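Long-range contact in peridinin-chlorophyll A protein (Amphidinium carterae, PDB 2C9E), which probably serves as a water-soluble light-harvesting antenna that captures blue-green light with peridinin and chlorophyll a: residues A[56-61]-A[98-103]. Numbering follows the deposited sequence.
With PID (peridinin), chain F.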
loop_
_atom_site.group_PDB
_atom_site.type_symbol
_atom_site.label_atom_id
_atom_site.label_comp_id
_atom_site.label_asym_id
_atom_site.label_seq_id
_atom_site.Cartn_x
_atom_site.Cartn_y
_atom_site.Cartn_z
ATOM N N LEU A 56 -11.858 -1.512 2.571
ATOM C CA LEU A 56 -13.042 -0.665 2.654
ATOM C C LEU A 56 -14.137 -1.265 3.528
ATOM O O LEU A 56 -15.138 -0.624 3.767
ATOM C CB LEU A 56 -13.585 -0.366 1.246
ATOM C CG LEU A 56 -12.899 0.811 0.531
ATOM C CD1 LEU A 56 -13.424 0.983 -0.903
ATOM C CD2 LEU A 56 -13.154 2.070 1.286
ATOM N N THR A 57 -13.936 -2.475 4.037
ATOM C CA THR A 57 -14.946 -3.093 4.905
ATOM C C THR A 57 -14.557 -2.948 6.382
ATOM O O THR A 57 -15.359 -3.211 7.265
ATOM C CB THR A 57 -15.130 -4.610 4.633
ATOM O OG1 THR A 57 -13.902 -5.312 4.909
ATOM C CG2 THR A 57 -15.586 -4.864 3.194
ATOM N N MET A 58 -13.323 -2.513 6.632
ATOM C CA MET A 58 -12.782 -2.360 7.981
ATOM C C MET A 58 -13.231 -1.115 8.731
ATOM O O MET A 58 -13.656 -0.119 8.132
ATOM C CB MET A 58 -11.258 -2.360 7.909
ATOM C CG MET A 58 -10.667 -3.715 7.432
ATOM S SD MET A 58 -8.879 -3.609 7.028
ATOM C CE MET A 58 -8.496 -5.333 6.683
ATOM N N ASP A 59 -13.103 -1.177 10.048
ATOM C CA ASP A 59 -13.443 -0.082 10.932
ATOM C C ASP A 59 -12.315 0.970 10.830
ATOM O O ASP A 59 -11.187 0.745 11.271
ATOM C CB ASP A 59 -13.533 -0.653 12.334
ATOM C CG ASP A 59 -13.870 0.385 13.377
ATOM O OD1 ASP A 59 -13.752 1.595 13.119
ATOM O OD2 ASP A 59 -14.246 -0.038 14.484
ATOM N N PRO A 60 -12.609 2.147 10.264
ATOM C CA PRO A 60 -11.538 3.137 10.158
ATOM C C PRO A 60 -10.740 3.403 11.449
ATOM O O PRO A 60 -9.522 3.682 11.398
ATOM C CB PRO A 60 -12.268 4.395 9.644
ATOM C CG PRO A 60 -13.499 3.827 8.903
ATOM C CD PRO A 60 -13.908 2.680 9.794
ATOM N N LYS A 61 -11.403 3.349 12.602
ATOM C CA LYS A 61 -10.676 3.603 13.858
ATOM C C LYS A 61 -9.563 2.579 14.054
ATOM O O LYS A 61 -8.456 2.912 14.495
ATOM C CB LYS A 61 -11.627 3.576 15.076
ATOM C CG LYS A 61 -12.566 4.821 15.211
ATOM C CD LYS A 61 -14.088 4.473 15.017
ATOM C CE LYS A 61 -14.523 4.518 13.520
ATOM N NZ LYS A 61 -15.822 3.840 13.226
ATOM N N ALA A 98 -4.611 -7.654 14.453
ATOM C CA ALA A 98 -5.582 -8.680 14.739
ATOM C C ALA A 98 -6.927 -8.036 14.955
ATOM O O ALA A 98 -7.939 -8.532 14.489
ATOM C CB ALA A 98 -5.134 -9.538 15.999
ATOM N N ARG A 99 -6.928 -6.910 15.657
ATOM C CA ARG A 99 -8.167 -6.203 15.927
ATOM C C ARG A 99 -8.715 -5.572 14.648
ATOM O O ARG A 99 -9.925 -5.601 14.398
ATOM C CB ARG A 99 -7.944 -5.170 17.065
ATOM C CG ARG A 99 -7.712 -5.906 18.414
ATOM C CD ARG A 99 -7.634 -5.024 19.657
ATOM N NE ARG A 99 -7.217 -5.802 20.854
ATOM C CZ ARG A 99 -7.902 -6.803 21.423
ATOM N NH1 ARG A 99 -9.076 -7.219 20.965
ATOM N NH2 ARG A 99 -7.387 -7.413 22.464
ATOM N N MET A 100 -7.830 -5.044 13.800
ATOM C CA MET A 100 -8.333 -4.463 12.589
ATOM C C MET A 100 -8.920 -5.564 11.703
ATOM O O MET A 100 -9.931 -5.341 11.013
ATOM C CB MET A 100 -7.226 -3.707 11.863
ATOM C CG MET A 100 -7.644 -3.087 10.526
ATOM S SD MET A 100 -6.077 -2.562 9.655
ATOM C CE MET A 100 -5.604 -4.143 8.762
ATOM N N ILE A 101 -8.310 -6.748 11.691
ATOM C CA ILE A 101 -8.854 -7.811 10.840
ATOM C C ILE A 101 -10.194 -8.343 11.384
ATOM O O ILE A 101 -11.052 -8.845 10.625
ATOM C CB ILE A 101 -7.835 -8.982 10.658
ATOM C CG1 ILE A 101 -6.614 -8.436 9.924
ATOM C CG2 ILE A 101 -8.473 -10.159 9.890
ATOM C CD1 ILE A 101 -5.504 -9.357 9.864
ATOM N N ALA A 102 -10.374 -8.220 12.694
ATOM C CA ALA A 102 -11.621 -8.667 13.305
ATOM C C ALA A 102 -12.794 -7.798 12.795
ATOM O O ALA A 102 -13.936 -8.215 12.792
ATOM C CB ALA A 102 -11.512 -8.598 14.845
ATOM N N SER A 103 -12.508 -6.583 12.354
ATOM C CA SER A 103 -13.589 -5.744 11.854
ATOM C C SER A 103 -13.846 -5.930 10.355
ATOM O O SER A 103 -14.762 -5.343 9.811
ATOM C CB SER A 103 -13.277 -4.265 12.106
ATOM O OG SER A 103 -12.232 -3.818 11.243
HETATM C C1 PID F . -9.342 -16.324 8.355
HETATM C C2 PID F . -10.676 -17.071 8.240
HETATM C C3 PID F . -11.818 -16.072 8.028
HETATM C C4 PID F . -11.872 -15.147 9.246
HETATM C C5 PID F . -10.640 -14.242 9.372
HETATM C C6 PID F . -9.315 -14.929 8.987
HETATM C C7 PID F . -8.174 -14.390 9.594
HETATM C C8 PID F . -7.008 -13.976 8.947
HETATM C C9 PID F . -5.895 -13.412 9.579
HETATM C C10 PID F . -5.725 -13.150 10.934
HETATM C C11 PID F . -4.808 -12.929 8.975
HETATM C C12 PID F . -3.990 -12.379 9.880
HETATM C C13 PID F . -2.768 -11.765 9.595
HETATM C C14 PID F . -1.888 -11.172 10.503
HETATM C C15 PID F . -0.706 -10.596 10.031
HETATM C C16 PID F . 0.259 -9.951 10.804
HETATM C C17 PID F . 1.403 -9.390 10.235
HETATM C C18 PID F . 2.352 -8.711 10.999
HETATM C C19 PID F . 3.498 -8.115 10.475
HETATM C C20 PID F . 4.359 -7.418 11.326
HETATM C C21 PID F . 5.515 -6.736 10.941
HETATM C C22 PID F . 6.262 -6.051 11.899
HETATM C C23 PID F . 7.334 -5.371 11.589
HETATM C C24 PID F . 8.359 -4.636 11.241
HETATM C C25 PID F . 8.211 -3.168 10.811
HETATM C C26 PID F . 8.795 -3.022 9.400
HETATM C C27 PID F . 10.215 -3.588 9.280
HETATM C C28 PID F . 10.308 -5.041 9.764
HETATM C C29 PID F . 9.776 -5.211 11.193
HETATM C C30 PID F . 11.019 -2.450 7.352
HETATM C C31 PID F . 11.498 -2.439 5.898
HETATM C CM1 PID F . -8.128 -17.247 8.480
HETATM C CM2 PID F . -10.612 -13.752 10.824
HETATM C CM3 PID F . -10.890 -13.032 8.469
HETATM C CM4 PID F . -2.215 -11.132 11.999
HETATM C CM5 PID F . 5.958 -6.695 9.473
HETATM C CM6 PID F . 6.738 -2.756 10.734
HETATM C CM7 PID F . 8.917 -2.242 11.804
HETATM C CM8 PID F . 9.772 -6.695 11.575
HETATM O O1 PID F . -9.175 -15.140 7.569
HETATM O O2 PID F . -13.070 -16.757 7.916
HETATM O O3 PID F . -6.524 -13.419 11.829
HETATM O O4 PID F . -4.535 -12.504 11.126
HETATM O O5 PID F . 10.577 -4.446 12.103
HETATM O O6 PID F . 10.547 -3.611 7.882
HETATM O O7 PID F . 11.128 -1.437 8.041
#
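Asp-59 N donates to Ser-103 OG over an N-to-OG distance of 3.0 Å, and the N-H...O angle of 174° makes this bond nearly straight. The same hydroxyl donates to Met-100 O, with OG 2.8 Å from that oxygen, and so relays the turn before helix 60-77 onto the end of helix 87-102. The position of OG between its own backbone N and carbonyl carbon (chi1 71°) lets it turn back to this carbonyl while facing Asp-59. Met-100 O also takes the backbone N-H of Ser-103, from the same face of its plane as the hydroxyl. Asp-59 CB rests against the serine, 3.6 Å from Ser-103 CB.

Apolar contact adds to the grip: Met-58 runs its thioether obliquely across that of Met-100, with SD 3.7 Å from Met-100 CE. Met-100 bends at chi3 (87°), which swings its methyl alongside the Met-58 terminus, CE to CE 3.8 Å.

In this all-helical antenna protein the contact joins the start of helix 60-77 to the end of helix 87-102. Asp-59 is the N-cap of the former: its OD1 accepts from Lys-61 N at 3.0 Å, approached from above the carboxylate plane, and also forms a salt bridge with Lys-61 NZ. Both methionines touch one peridinin, and Met-100 additionally reaches a chlorophyll a, so this methionine pair lines pigment pockets. The side chain of Ile-101 leaves the backbone away from segment 56-61, and its CD1 lies 3.4 Å from C12 of a different peridinin. Farther out, Phe-109 of helix 106-111 touches Met-58 and Ile-101, and Leu-62 and Ala-66 of helix 60-77 pack on Met-100. Thr-57 OG1 is hydrogen-bonded to Val-54 O in helix 41-55 and to Asp-105 N, just after segment 98-103.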